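Local coordinates for protein putative hyaluronoglucosaminidase (Clostridium perfringens, PDB 6PWI) that probably acts as a hexosaminidase, a family 84 glycoside hydrolase removing N-acetylated amino sugars from glycans, at residues A56-E61 and I81-S86; L296-E301 and I328-V333; I561-S566 and L584-Y589. One frame throughout, in Å; residues are numbered along the deposited sequence.

Overall arrangement
The three contacts come one after another along the chain, each closing before the next opens, and they sample three parts of the N-terminal portion of a longer secreted protein, with the barrel as its catalytic domain. Contact 1 joins two parallel strands of the mixed sheet in the N-terminal domain, which resembles domain 2 of family 20 hydrolases. Contact 2, their centres about 48 Å apart, lies where the loop after barrel strand 293-296 meets strand 328-330 and the residues after it, and holds the predicted proton donor. Contact 3 pairs helices 540-572 and 575-591, its centre about 51 Å from that of contact 2 and about 63 Å from that of contact 1. No sheet or helix is shared, no two contacts touch, and only contact 2 bears directly on the predicted catalytic centre.

Contact 1 of 3, residues A56-E61 and I81-S86; sequences ANVVFE and INHEES
The ring of Phe60 meets the carboxylate of Glu85 at its edge, with OE2 of Glu85 lying 3.4 Å from CD2 of Phe60 and the two planes 85° apart. One face of the same ring carries CG1 of Val58, offset toward the rim. Glu85 reaches it with an extended chain that starts opposite its own backbone N (chi1 -163°) and runs past the carbonyl of Val58. CB of His83 rests 3.6 Å from CG2 of Val58; a chi1 of 67°, with CG between backbone N and carbonyl carbon, turns the imidazole from the partner strand. CB of Ala56 packs on CG2 of Ile81. The parallel backbones exchange four hydrogen bonds: Ala56 N to Asn82 O, Glu84 N to Ala56 O, Val58 N to Glu84 O and Ser86 N to Val58 O. OG of Ser86 donates to OD1 of Asn57 at 2.7 Å and accepts from Glu88 N, while ND2 of Asn57 hydrogen-bonds OD1 of Asn95. This is a beta-alpha-beta crossover: linking helix 66-78 sets Leu72 on Val58 and Phe60, Lys69 on Phe60 and Leu73 on His83, while strand 94-100 pairs with strand 55-60 on its other edge.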
ATOM      1  N   ALA A  56      28.808  -4.048 -19.296  1.00 47.71           N
ATOM      2  CA  ALA A  56      27.965  -5.230 -19.385  1.00 43.89           C
ATOM      3  C   ALA A  56      27.321  -5.347 -20.765  1.00 41.07           C
ATOM      4  O   ALA A  56      27.097  -4.354 -21.456  1.00 39.04           O
ATOM      5  CB  ALA A  56      26.924  -5.209 -18.291  1.00 43.50           C
ATOM      6  N   ASN A  57      27.042  -6.599 -21.142  1.00 39.63           N
ATOM      7  CA  ASN A  57      26.276  -6.934 -22.328  1.00 37.76           C
ATOM      8  C   ASN A  57      24.835  -7.203 -21.900  1.00 37.17           C
ATOM      9  O   ASN A  57      24.597  -7.952 -20.954  1.00 35.66           O
ATOM     10  CB  ASN A  57      26.873  -8.138 -23.066  1.00 37.53           C
ATOM     11  CG  ASN A  57      26.033  -8.605 -24.240  1.00 37.28           C
ATOM     12  OD1 ASN A  57      25.785  -7.847 -25.176  1.00 36.79           O
ATOM     13  ND2 ASN A  57      25.591  -9.853 -24.201  1.00 36.38           N
ATOM     14  N   VAL A  58      23.894  -6.592 -22.634  1.00 34.96           N
ATOM     15  CA  VAL A  58      22.474  -6.662 -22.345  1.00 32.07           C
ATOM     16  C   VAL A  58      21.757  -7.274 -23.548  1.00 32.67           C
ATOM     17  O   VAL A  58      21.885  -6.785 -24.672  1.00 33.03           O
ATOM     18  CB  VAL A  58      21.927  -5.256 -22.044  1.00 30.62           C
ATOM     19  CG1 VAL A  58      20.417  -5.266 -21.909  1.00 30.93           C
ATOM     20  CG2 VAL A  58      22.577  -4.657 -20.813  1.00 30.45           C
ATOM     21  N   VAL A  59      20.971  -8.324 -23.288  1.00 30.59           N
ATOM     22  CA  VAL A  59      20.202  -9.003 -24.316  1.00 28.98           C
ATOM     23  C   VAL A  59      18.727  -8.967 -23.927  1.00 28.41           C
ATOM     24  O   VAL A  59      18.338  -9.579 -22.938  1.00 29.65           O
ATOM     25  CB  VAL A  59      20.687 -10.455 -24.493  1.00 28.18           C
ATOM     26  CG1 VAL A  59      19.898 -11.199 -25.560  1.00 25.93           C
ATOM     27  CG2 VAL A  59      22.184 -10.523 -24.763  1.00 27.49           C
ATOM     28  N   PHE A  60      17.918  -8.248 -24.710  1.00 27.70           N
ATOM     29  CA  PHE A  60      16.476  -8.270 -24.535  1.00 27.15           C
ATOM     30  C   PHE A  60      15.839  -9.078 -25.663  1.00 27.05           C
ATOM     31  O   PHE A  60      16.120  -8.846 -26.833  1.00 27.22           O
ATOM     32  CB  PHE A  60      15.874  -6.869 -24.647  1.00 27.50           C
ATOM     33  CG  PHE A  60      16.392  -5.828 -23.686  1.00 27.76           C
ATOM     34  CD1 PHE A  60      16.172  -5.942 -22.321  1.00 27.49           C
ATOM     35  CD2 PHE A  60      17.047  -4.699 -24.158  1.00 27.52           C
ATOM     36  CE1 PHE A  60      16.634  -4.969 -21.447  1.00 27.42           C
ATOM     37  CE2 PHE A  60      17.497  -3.721 -23.285  1.00 27.56           C
ATOM     38  CZ  PHE A  60      17.293  -3.861 -21.932  1.00 27.81           C
ATOM     39  N   GLU A  61      14.948 -10.000 -25.301  1.00 26.51           N
ATOM     40  CA  GLU A  61      14.111 -10.658 -26.284  1.00 26.46           C
ATOM     41  C   GLU A  61      13.134  -9.640 -26.862  1.00 27.09           C
ATOM     42  O   GLU A  61      12.945  -8.569 -26.297  1.00 28.30           O
ATOM     43  CB  GLU A  61      13.338 -11.803 -25.638  1.00 26.56           C
ATOM     44  CG  GLU A  61      14.202 -13.006 -25.335  1.00 27.61           C
ATOM     45  CD  GLU A  61      13.380 -14.242 -25.024  1.00 28.99           C
ATOM     46  OE1 GLU A  61      12.139 -14.121 -24.967  1.00 28.55           O
ATOM     47  OE2 GLU A  61      13.982 -15.322 -24.843  1.00 30.73           O
ATOM     48  N   ILE A  81      27.108   0.759 -13.964  1.00 45.80           N
ATOM     49  CA  ILE A  81      27.466  -0.179 -15.016  1.00 43.68           C
ATOM     50  C   ILE A  81      26.985   0.373 -16.357  1.00 44.86           C
ATOM     51  O   ILE A  81      25.782   0.530 -16.569  1.00 44.53           O
ATOM     52  CB  ILE A  81      26.855  -1.566 -14.742  1.00 42.45           C
ATOM     53  CG1 ILE A  81      27.345  -2.160 -13.420  1.00 41.45           C
ATOM     54  CG2 ILE A  81      27.100  -2.503 -15.914  1.00 41.19           C
ATOM     55  CD1 ILE A  81      26.708  -3.486 -13.077  1.00 41.91           C
ATOM     56  N   ASN A  82      27.941   0.662 -17.251  1.00 45.74           N
ATOM     57  CA  ASN A  82      27.646   0.979 -18.640  1.00 46.00           C
ATOM     58  C   ASN A  82      27.307  -0.317 -19.367  1.00 45.16           C
ATOM     59  O   ASN A  82      27.716  -1.395 -18.944  1.00 43.10           O
ATOM     60  CB  ASN A  82      28.820   1.667 -19.338  1.00 47.39           C
ATOM     61  CG  ASN A  82      29.152   3.022 -18.755  1.00 47.90           C
ATOM     62  OD1 ASN A  82      28.438   3.997 -18.988  1.00 47.64           O
ATOM     63  ND2 ASN A  82      30.244   3.091 -18.011  1.00 46.82           N
ATOM     64  N   HIS A  83      26.563  -0.195 -20.469  1.00 47.41           N
ATOM     65  CA  HIS A  83      26.091  -1.365 -21.191  1.00 48.52           C
ATOM     66  C   HIS A  83      26.211  -1.147 -22.695  1.00 47.39           C
ATOM     67  O   HIS A  83      26.207  -0.016 -23.175  1.00 44.19           O
ATOM     68  CB  HIS A  83      24.629  -1.654 -20.831  1.00 48.40           C
ATOM     69  CG  HIS A  83      23.699  -0.592 -21.309  1.00 50.00           C
ATOM     70  ND1 HIS A  83      22.988  -0.710 -22.494  1.00 50.98           N
ATOM     71  CD2 HIS A  83      23.391   0.618 -20.792  1.00 49.94           C
ATOM     72  CE1 HIS A  83      22.267   0.377 -22.678  1.00 53.28           C
ATOM     73  NE2 HIS A  83      22.496   1.208 -21.643  1.00 53.11           N
ATOM     74  N   GLU A  84      26.315  -2.262 -23.418  1.00 50.73           N
ATOM     75  CA  GLU A  84      26.013  -2.293 -24.836  1.00 52.76           C
ATOM     76  C   GLU A  84      25.007  -3.415 -25.073  1.00 50.73           C
ATOM     77  O   GLU A  84      25.033  -4.425 -24.370  1.00 51.71           O
ATOM     78  CB  GLU A  84      27.297  -2.399 -25.657  1.00 57.57           C
ATOM     79  CG  GLU A  84      28.056  -1.084 -25.707  1.00 68.29           C
ATOM     80  CD  GLU A  84      29.162  -0.993 -26.742  1.00 79.05           C
ATOM     81  OE1 GLU A  84      29.821  -2.025 -26.997  1.00 82.32           O
ATOM     82  OE2 GLU A  84      29.361   0.113 -27.294  1.00 85.25           O
ATOM     83  N   GLU A  85      24.096  -3.200 -26.028  1.00 47.37           N
ATOM     84  CA  GLU A  85      23.061  -4.172 -26.339  1.00 46.24           C
ATOM     85  C   GLU A  85      23.542  -5.075 -27.472  1.00 44.65           C
ATOM     86  O   GLU A  85      24.157  -4.598 -28.421  1.00 46.30           O
ATOM     87  CB  GLU A  85      21.746  -3.463 -26.674  1.00 44.91           C
ATOM     88  CG  GLU A  85      20.533  -4.378 -26.604  1.00 47.28           C
ATOM     89  CD  GLU A  85      19.201  -3.708 -26.899  1.00 49.00           C
ATOM     90  OE1 GLU A  85      19.100  -2.484 -26.682  1.00 49.56           O
ATOM     91  OE2 GLU A  85      18.268  -4.411 -27.349  1.00 48.30           O
ATOM     92  N   SER A  86      23.267  -6.380 -27.351  1.00 42.17           N
ATOM     93  CA  SER A  86      23.622  -7.358 -28.370  1.00 40.94           C
ATOM     94  C   SER A  86      22.596  -8.490 -28.386  1.00 41.51           C
ATOM     95  O   SER A  86      21.582  -8.413 -27.700  1.00 40.74           O
ATOM     96  CB  SER A  86      25.022  -7.879 -28.157  1.00 37.40           C
ATOM     97  OG  SER A  86      24.999  -9.116 -27.459  1.00 35.66           O
TER

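Contact 2 of 3, residues L296-E301 and I328-V333; sequences LADDAE and IFVPKV
Leu296 opens the contact at the end of its strand, in parallel register with Val330: its CD2 meets CG2 of Val330, the two side chains crossing at a slant. A chi1 of -51° and a chi2 of -174° together bring CD2 to the neighbouring strand. Next, Ala297 donates its N-H to the carbonyl of Val330, N to O 2.8 Å, in the carbonyl plane. The methyl of Ala297 lies 3.7 Å from CZ of Phe329, and the chain then leaves the sheet in a type I turn from Ala297 to Ala300, closed by Ala300 N to Ala297 O. At Asp298 the backbones stay close, its CA 3.9 Å from CA of Lys332; its CB points away, yet OD1 comes back to 4.1 Å from CG1 of Val330. CB of Asp299, the predicted proton donor, also points away, and OD1 is hydrogen-bonded to ND1 of His256. Beside Ala300 runs the extended chain of Lys332, its CE 3.7 Å from O of Ala300. An aspartate pair just after the fourth strand of a (beta/alpha)8 barrel is characteristic of family 84, consistent with Asp298 and Asp299 lying at the C-terminal mouth of the barrel, where substrate-assisted catalysis takes place in relatives.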
ATOM      1  N   LEU A 296     -18.161   1.628 -10.994  1.00 24.09           N
ATOM      2  CA  LEU A 296     -18.516   1.683  -9.585  1.00 24.57           C
ATOM      3  C   LEU A 296     -20.024   1.845  -9.433  1.00 25.64           C
ATOM      4  O   LEU A 296     -20.603   2.797  -9.950  1.00 26.26           O
ATOM      5  CB  LEU A 296     -17.759   2.836  -8.923  1.00 23.93           C
ATOM      6  CG  LEU A 296     -16.252   2.865  -9.167  1.00 25.04           C
ATOM      7  CD1 LEU A 296     -15.592   3.962  -8.345  1.00 26.02           C
ATOM      8  CD2 LEU A 296     -15.614   1.522  -8.857  1.00 24.80           C
ATOM      9  N   ALA A 297     -20.638   0.924  -8.682  1.00 26.99           N
ATOM     10  CA  ALA A 297     -22.085   0.864  -8.549  1.00 28.75           C
ATOM     11  C   ALA A 297     -22.513   0.972  -7.085  1.00 30.69           C
ATOM     12  O   ALA A 297     -23.664   0.697  -6.757  1.00 32.56           O
ATOM     13  CB  ALA A 297     -22.604  -0.406  -9.182  1.00 27.23           C
ATOM     14  N   ASP A 298     -21.590   1.384  -6.209  1.00 33.43           N
ATOM     15  CA  ASP A 298     -21.875   1.503  -4.787  1.00 36.00           C
ATOM     16  C   ASP A 298     -23.016   2.491  -4.555  1.00 36.97           C
ATOM     17  O   ASP A 298     -23.689   2.428  -3.533  1.00 38.01           O
ATOM     18  CB  ASP A 298     -20.631   1.907  -3.992  1.00 38.10           C
ATOM     19  CG  ASP A 298     -19.876   3.069  -4.610  1.00 40.80           C
ATOM     20  OD1 ASP A 298     -19.305   2.882  -5.700  1.00 40.55           O
ATOM     21  OD2 ASP A 298     -19.876   4.161  -4.003  1.00 46.40           O
ATOM     22  N   ASP A 299     -23.235   3.389  -5.518  1.00 38.55           N
ATOM     23  CA  ASP A 299     -24.255   4.418  -5.390  1.00 41.63           C
ATOM     24  C   ASP A 299     -25.283   4.302  -6.519  1.00 44.69           C
ATOM     25  O   ASP A 299     -25.873   5.305  -6.920  1.00 45.27           O
ATOM     26  CB  ASP A 299     -23.613   5.808  -5.314  1.00 39.62           C
ATOM     27  CG  ASP A 299     -22.582   6.100  -6.398  1.00 40.84           C
ATOM     28  OD1 ASP A 299     -22.435   5.274  -7.339  1.00 38.51           O
ATOM     29  OD2 ASP A 299     -21.927   7.164  -6.298  1.00 40.84           O
ATOM     30  N   ALA A 300     -25.510   3.073  -7.007  1.00 45.99           N
ATOM     31  CA  ALA A 300     -26.317   2.839  -8.196  1.00 47.05           C
ATOM     32  C   ALA A 300     -27.806   2.899  -7.859  1.00 49.97           C
ATOM     33  O   ALA A 300     -28.203   2.551  -6.747  1.00 49.74           O
ATOM     34  CB  ALA A 300     -25.946   1.515  -8.813  1.00 44.41           C
ATOM     35  N   GLU A 301     -28.622   3.304  -8.847  1.00 55.41           N
ATOM     36  CA  GLU A 301     -30.029   3.603  -8.614  1.00 59.45           C
ATOM     37  C   GLU A 301     -30.945   2.504  -9.158  1.00 60.31           C
ATOM     38  O   GLU A 301     -31.803   2.017  -8.426  1.00 65.66           O
ATOM     39  CB  GLU A 301     -30.405   4.992  -9.140  1.00 62.60           C
ATOM     40  CG  GLU A 301     -29.835   6.143  -8.322  1.00 70.24           C
ATOM     41  CD  GLU A 301     -30.215   6.213  -6.848  1.00 75.45           C
ATOM     42  OE1 GLU A 301     -31.403   5.987  -6.524  1.00 77.85           O
ATOM     43  OE2 GLU A 301     -29.319   6.497  -6.023  1.00 76.50           O
ATOM     44  N   ILE A 328     -12.888  -4.038 -13.462  1.00 29.01           N
ATOM     45  CA  ILE A 328     -13.150  -4.115 -12.040  1.00 28.32           C
ATOM     46  C   ILE A 328     -14.557  -3.568 -11.830  1.00 27.44           C
ATOM     47  O   ILE A 328     -14.931  -2.589 -12.469  1.00 29.73           O
ATOM     48  CB  ILE A 328     -12.065  -3.296 -11.318  1.00 29.56           C
ATOM     49  CG1 ILE A 328     -10.766  -4.102 -11.236  1.00 30.82           C
ATOM     50  CG2 ILE A 328     -12.527  -2.822  -9.953  1.00 30.87           C
ATOM     51  CD1 ILE A 328      -9.519  -3.293 -11.488  1.00 32.67           C
ATOM     52  N   PHE A 329     -15.347  -4.226 -10.975  1.00 25.53           N
ATOM     53  CA  PHE A 329     -16.708  -3.790 -10.696  1.00 23.43           C
ATOM     54  C   PHE A 329     -16.926  -3.725  -9.185  1.00 22.24           C
ATOM     55  O   PHE A 329     -16.639  -4.677  -8.468  1.00 22.05           O
ATOM     56  CB  PHE A 329     -17.714  -4.705 -11.403  1.00 23.23           C
ATOM     57  CG  PHE A 329     -19.168  -4.334 -11.229  1.00 23.42           C
ATOM     58  CD1 PHE A 329     -19.799  -3.478 -12.124  1.00 23.36           C
ATOM     59  CD2 PHE A 329     -19.914  -4.846 -10.177  1.00 22.86           C
ATOM     60  CE1 PHE A 329     -21.131  -3.126 -11.958  1.00 23.23           C
ATOM     61  CE2 PHE A 329     -21.245  -4.490 -10.011  1.00 22.89           C
ATOM     62  CZ  PHE A 329     -21.853  -3.631 -10.900  1.00 22.99           C
ATOM     63  N   VAL A 330     -17.434  -2.588  -8.704  1.00 21.46           N
ATOM     64  CA  VAL A 330     -17.724  -2.424  -7.290  1.00 21.10           C
ATOM     65  C   VAL A 330     -19.239  -2.484  -7.129  1.00 21.84           C
ATOM     66  O   VAL A 330     -19.945  -1.622  -7.635  1.00 23.26           O
ATOM     67  CB  VAL A 330     -17.148  -1.107  -6.734  1.00 19.76           C
ATOM     68  CG1 VAL A 330     -17.592  -0.853  -5.303  1.00 19.84           C
ATOM     69  CG2 VAL A 330     -15.640  -1.071  -6.826  1.00 19.46           C
ATOM     70  N   PRO A 331     -19.796  -3.503  -6.439  1.00 22.14           N
ATOM     71  CA  PRO A 331     -21.245  -3.711  -6.436  1.00 22.45           C
ATOM     72  C   PRO A 331     -21.931  -2.762  -5.456  1.00 24.05           C
ATOM     73  O   PRO A 331     -21.262  -2.152  -4.618  1.00 23.50           O
ATOM     74  CB  PRO A 331     -21.352  -5.179  -5.999  1.00 22.35           C
ATOM     75  CG  PRO A 331     -20.165  -5.376  -5.072  1.00 21.68           C
ATOM     76  CD  PRO A 331     -19.067  -4.490  -5.625  1.00 21.51           C
ATOM     77  N   LYS A 332     -23.260  -2.627  -5.583  1.00 25.00           N
ATOM     78  CA  LYS A 332     -24.032  -1.800  -4.671  1.00 26.32           C
ATOM     79  C   LYS A 332     -24.012  -2.422  -3.278  1.00 25.11           C
ATOM     80  O   LYS A 332     -23.924  -1.715  -2.278  1.00 25.65           O
ATOM     81  CB  LYS A 332     -25.478  -1.640  -5.142  1.00 29.63           C
ATOM     82  CG  LYS A 332     -26.321  -0.741  -4.250  1.00 35.02           C
ATOM     83  CD  LYS A 332     -27.802  -0.840  -4.518  1.00 41.55           C
ATOM     84  CE  LYS A 332     -28.578   0.282  -3.861  1.00 46.87           C
ATOM     85  NZ  LYS A 332     -30.026  -0.031  -3.796  1.00 51.89           N
ATOM     86  N   VAL A 333     -24.105  -3.752  -3.241  1.00 23.23           N
ATOM     87  CA  VAL A 333     -24.001  -4.544  -2.029  1.00 22.11           C
ATOM     88  C   VAL A 333     -22.572  -5.072  -1.954  1.00 22.14           C
ATOM     89  O   VAL A 333     -22.230  -6.011  -2.675  1.00 23.31           O
ATOM     90  CB  VAL A 333     -25.023  -5.700  -2.081  1.00 21.70           C
ATOM     91  CG1 VAL A 333     -24.795  -6.742  -0.997  1.00 20.74           C
ATOM     92  CG2 VAL A 333     -26.460  -5.191  -2.070  1.00 20.87           C
TER

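Contact 3 of 3, residues I561-S566 and L584-Y589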
ATOM      1  N   ILE A 561       7.247  13.226  30.568  1.00 23.33           N
ATOM      2  CA  ILE A 561       8.519  13.384  31.254  1.00 23.39           C
ATOM      3  C   ILE A 561       8.343  14.306  32.465  1.00 23.93           C
ATOM      4  O   ILE A 561       8.878  14.029  33.541  1.00 22.88           O
ATOM      5  CB  ILE A 561       9.621  13.855  30.282  1.00 22.90           C
ATOM      6  CG1 ILE A 561       9.947  12.762  29.258  1.00 23.01           C
ATOM      7  CG2 ILE A 561      10.868  14.305  31.035  1.00 21.34           C
ATOM      8  CD1 ILE A 561      10.854  13.218  28.131  1.00 22.92           C
ATOM      9  N   ALA A 562       7.578  15.389  32.288  1.00 23.77           N
ATOM     10  CA  ALA A 562       7.335  16.317  33.379  1.00 24.66           C
ATOM     11  C   ALA A 562       6.599  15.607  34.515  1.00 25.65           C
ATOM     12  O   ALA A 562       6.980  15.754  35.679  1.00 26.93           O
ATOM     13  CB  ALA A 562       6.591  17.537  32.896  1.00 24.52           C
ATOM     14  N   TYR A 563       5.572  14.816  34.170  1.00 24.53           N
ATOM     15  CA  TYR A 563       4.773  14.141  35.181  1.00 25.11           C
ATOM     16  C   TYR A 563       5.611  13.101  35.921  1.00 26.68           C
ATOM     17  O   TYR A 563       5.632  13.095  37.148  1.00 28.75           O
ATOM     18  CB  TYR A 563       3.486  13.561  34.595  1.00 24.21           C
ATOM     19  CG  TYR A 563       2.354  14.549  34.492  1.00 24.37           C
ATOM     20  CD1 TYR A 563       1.897  15.244  35.604  1.00 24.40           C
ATOM     21  CD2 TYR A 563       1.723  14.777  33.280  1.00 24.25           C
ATOM     22  CE1 TYR A 563       0.847  16.147  35.513  1.00 24.21           C
ATOM     23  CE2 TYR A 563       0.674  15.677  33.173  1.00 24.60           C
ATOM     24  CZ  TYR A 563       0.235  16.363  34.291  1.00 24.89           C
ATOM     25  OH  TYR A 563      -0.795  17.248  34.170  1.00 26.82           O
ATOM     26  N   ILE A 564       6.314  12.243  35.174  1.00 26.48           N
ATOM     27  CA  ILE A 564       7.247  11.307  35.776  1.00 26.38           C
ATOM     28  C   ILE A 564       8.225  12.063  36.674  1.00 27.14           C
ATOM     29  O   ILE A 564       8.547  11.598  37.765  1.00 29.17           O
ATOM     30  CB  ILE A 564       7.976  10.459  34.720  1.00 26.25           C
ATOM     31  CG1 ILE A 564       6.997   9.580  33.936  1.00 26.69           C
ATOM     32  CG2 ILE A 564       9.071   9.628  35.378  1.00 25.43           C
ATOM     33  CD1 ILE A 564       7.532   9.096  32.604  1.00 27.14           C
ATOM     34  N   ASN A 565       8.690  13.230  36.225  1.00 26.83           N
ATOM     35  CA  ASN A 565       9.643  13.980  37.025  1.00 26.21           C
ATOM     36  C   ASN A 565       8.985  14.420  38.329  1.00 25.26           C
ATOM     37  O   ASN A 565       9.618  14.389  39.376  1.00 24.87           O
ATOM     38  CB  ASN A 565      10.311  15.124  36.258  1.00 26.56           C
ATOM     39  CG  ASN A 565      11.464  14.660  35.389  1.00 27.24           C
ATOM     40  OD1 ASN A 565      12.070  13.618  35.638  1.00 27.31           O
ATOM     41  ND2 ASN A 565      11.784  15.435  34.366  1.00 28.77           N
ATOM     42  N   SER A 566       7.698  14.775  38.252  1.00 24.55           N
ATOM     43  CA  SER A 566       6.930  15.229  39.399  1.00 23.14           C
ATOM     44  C   SER A 566       6.792  14.102  40.420  1.00 23.70           C
ATOM     45  O   SER A 566       6.991  14.319  41.612  1.00 25.30           O
ATOM     46  CB  SER A 566       5.592  15.740  38.951  1.00 22.25           C
ATOM     47  OG  SER A 566       4.777  16.074  40.058  1.00 22.01           O
ATOM     48  N   LEU A 584       4.264  21.986  34.639  1.00 27.22           N
ATOM     49  CA  LEU A 584       4.849  21.808  33.320  1.00 27.86           C
ATOM     50  C   LEU A 584       4.097  20.701  32.575  1.00 29.79           C
ATOM     51  O   LEU A 584       3.781  20.849  31.396  1.00 31.42           O
ATOM     52  CB  LEU A 584       6.353  21.527  33.436  1.00 27.28           C
ATOM     53  CG  LEU A 584       7.110  21.358  32.113  1.00 28.67           C
ATOM     54  CD1 LEU A 584       6.854  22.511  31.150  1.00 27.46           C
ATOM     55  CD2 LEU A 584       8.606  21.182  32.344  1.00 28.72           C
ATOM     56  N   GLY A 585       3.760  19.621  33.291  1.00 30.43           N
ATOM     57  CA  GLY A 585       3.021  18.499  32.735  1.00 30.20           C
ATOM     58  C   GLY A 585       1.668  18.914  32.168  1.00 31.12           C
ATOM     59  O   GLY A 585       1.289  18.463  31.093  1.00 31.24           O
ATOM     60  N   GLU A 586       0.951  19.775  32.900  1.00 32.44           N
ATOM     61  CA  GLU A 586      -0.363  20.247  32.492  1.00 33.09           C
ATOM     62  C   GLU A 586      -0.263  21.112  31.236  1.00 32.87           C
ATOM     63  O   GLU A 586      -1.144  21.053  30.382  1.00 33.74           O
ATOM     64  CB  GLU A 586      -0.985  21.109  33.587  1.00 34.14           C
ATOM     65  CG  GLU A 586      -1.599  20.339  34.738  1.00 35.82           C
ATOM     66  CD  GLU A 586      -1.991  21.284  35.864  1.00 36.89           C
ATOM     67  OE1 GLU A 586      -1.081  21.815  36.526  1.00 36.73           O
ATOM     68  OE2 GLU A 586      -3.202  21.522  36.051  1.00 37.74           O
ATOM     69  N   GLU A 587       0.791  21.936  31.151  1.00 34.27           N
ATOM     70  CA  GLU A 587       0.947  22.899  30.071  1.00 35.60           C
ATOM     71  C   GLU A 587       1.279  22.166  28.777  1.00 33.21           C
ATOM     72  O   GLU A 587       0.795  22.544  27.713  1.00 30.84           O
ATOM     73  CB  GLU A 587       2.011  23.954  30.389  1.00 39.05           C
ATOM     74  CG  GLU A 587       1.595  24.938  31.473  1.00 45.06           C
ATOM     75  CD  GLU A 587       2.700  25.808  32.067  1.00 50.17           C
ATOM     76  OE1 GLU A 587       3.898  25.545  31.785  1.00 50.80           O
ATOM     77  OE2 GLU A 587       2.362  26.754  32.818  1.00 50.84           O
ATOM     78  N   GLU A 588       2.088  21.106  28.891  1.00 32.57           N
ATOM     79  CA  GLU A 588       2.498  20.325  27.734  1.00 32.53           C
ATOM     80  C   GLU A 588       1.317  19.532  27.179  1.00 31.31           C
ATOM     81  O   GLU A 588       1.151  19.450  25.966  1.00 31.72           O
ATOM     82  CB  GLU A 588       3.702  19.443  28.054  1.00 33.49           C
ATOM     83  CG  GLU A 588       4.946  20.228  28.418  1.00 37.98           C
ATOM     84  CD  GLU A 588       5.620  21.023  27.307  1.00 44.09           C
ATOM     85  OE1 GLU A 588       5.001  21.216  26.226  1.00 45.22           O
ATOM     86  OE2 GLU A 588       6.778  21.449  27.524  1.00 48.12           O
ATOM     87  N   TYR A 589       0.489  18.965  28.066  1.00 29.46           N
ATOM     88  CA  TYR A 589      -0.681  18.250  27.589  1.00 28.65           C
ATOM     89  C   TYR A 589      -1.576  19.204  26.803  1.00 29.48           C
ATOM     90  O   TYR A 589      -2.050  18.846  25.723  1.00 32.17           O
ATOM     91  CB  TYR A 589      -1.443  17.509  28.692  1.00 27.56           C
ATOM     92  CG  TYR A 589      -2.672  16.798  28.177  1.00 27.50           C
ATOM     93  CD1 TYR A 589      -2.555  15.736  27.294  1.00 27.93           C
ATOM     94  CD2 TYR A 589      -3.951  17.214  28.519  1.00 28.02           C
ATOM     95  CE1 TYR A 589      -3.669  15.087  26.784  1.00 28.64           C
ATOM     96  CE2 TYR A 589      -5.079  16.578  28.017  1.00 28.69           C
ATOM     97  CZ  TYR A 589      -4.935  15.509  27.147  1.00 29.51           C
ATOM     98  OH  TYR A 589      -6.022  14.850  26.645  1.00 29.69           O
TER
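Apolar contact comes first. The methyl of Ala562 lies 3.9 Å from CG of Leu584 and 3.5 Å from N of Gly585, so that one small side chain is set against the backbone of the facing helix. CA of Gly585 is 4.9 Å from CA of Ala562, and the segment axes pass 8.4 Å apart, nearly antiparallel at 163°.

The aromatic contacts belong to Tyr563. Its ring lies directly over the bare CA of Gly585, which sits 3.9 Å from the centroid and close to the normal, a CH-pi contact displaced toward the rim. Two torsions, chi1 -84° and chi2 -56°, set the ring in this position, and its CE2 comes 3.5 Å from the carbonyl O of Gly585. Farther out, OH of Tyr563 touches CG of Glu586, whose side chain crosses the tyrosine at about a right angle. Beyond the two segments, Tyr582 meets the ring edge-to-face.

Polar bonds do not cross between the segments. The hydroxyl of Tyr563 comes close to N of Glu586, but at an angle too poor for a hydrogen bond. The carbonyl of Gly585 is engaged twice nonetheless, by N of Tyr589 in its own helix and by OG of Ser559 from the partner helix.

The arrangement is an antiparallel hairpin of consecutive helices in the C-terminal helical region, packed through Tyr563 against helix 613-623. Between the two segments the chemistry implies shape and dispersion, supplemented nearby by side-chain-to-backbone bonds such as Ser566 OG to Ala578 O; Gly585 and Ala562 are consistent with the close approach.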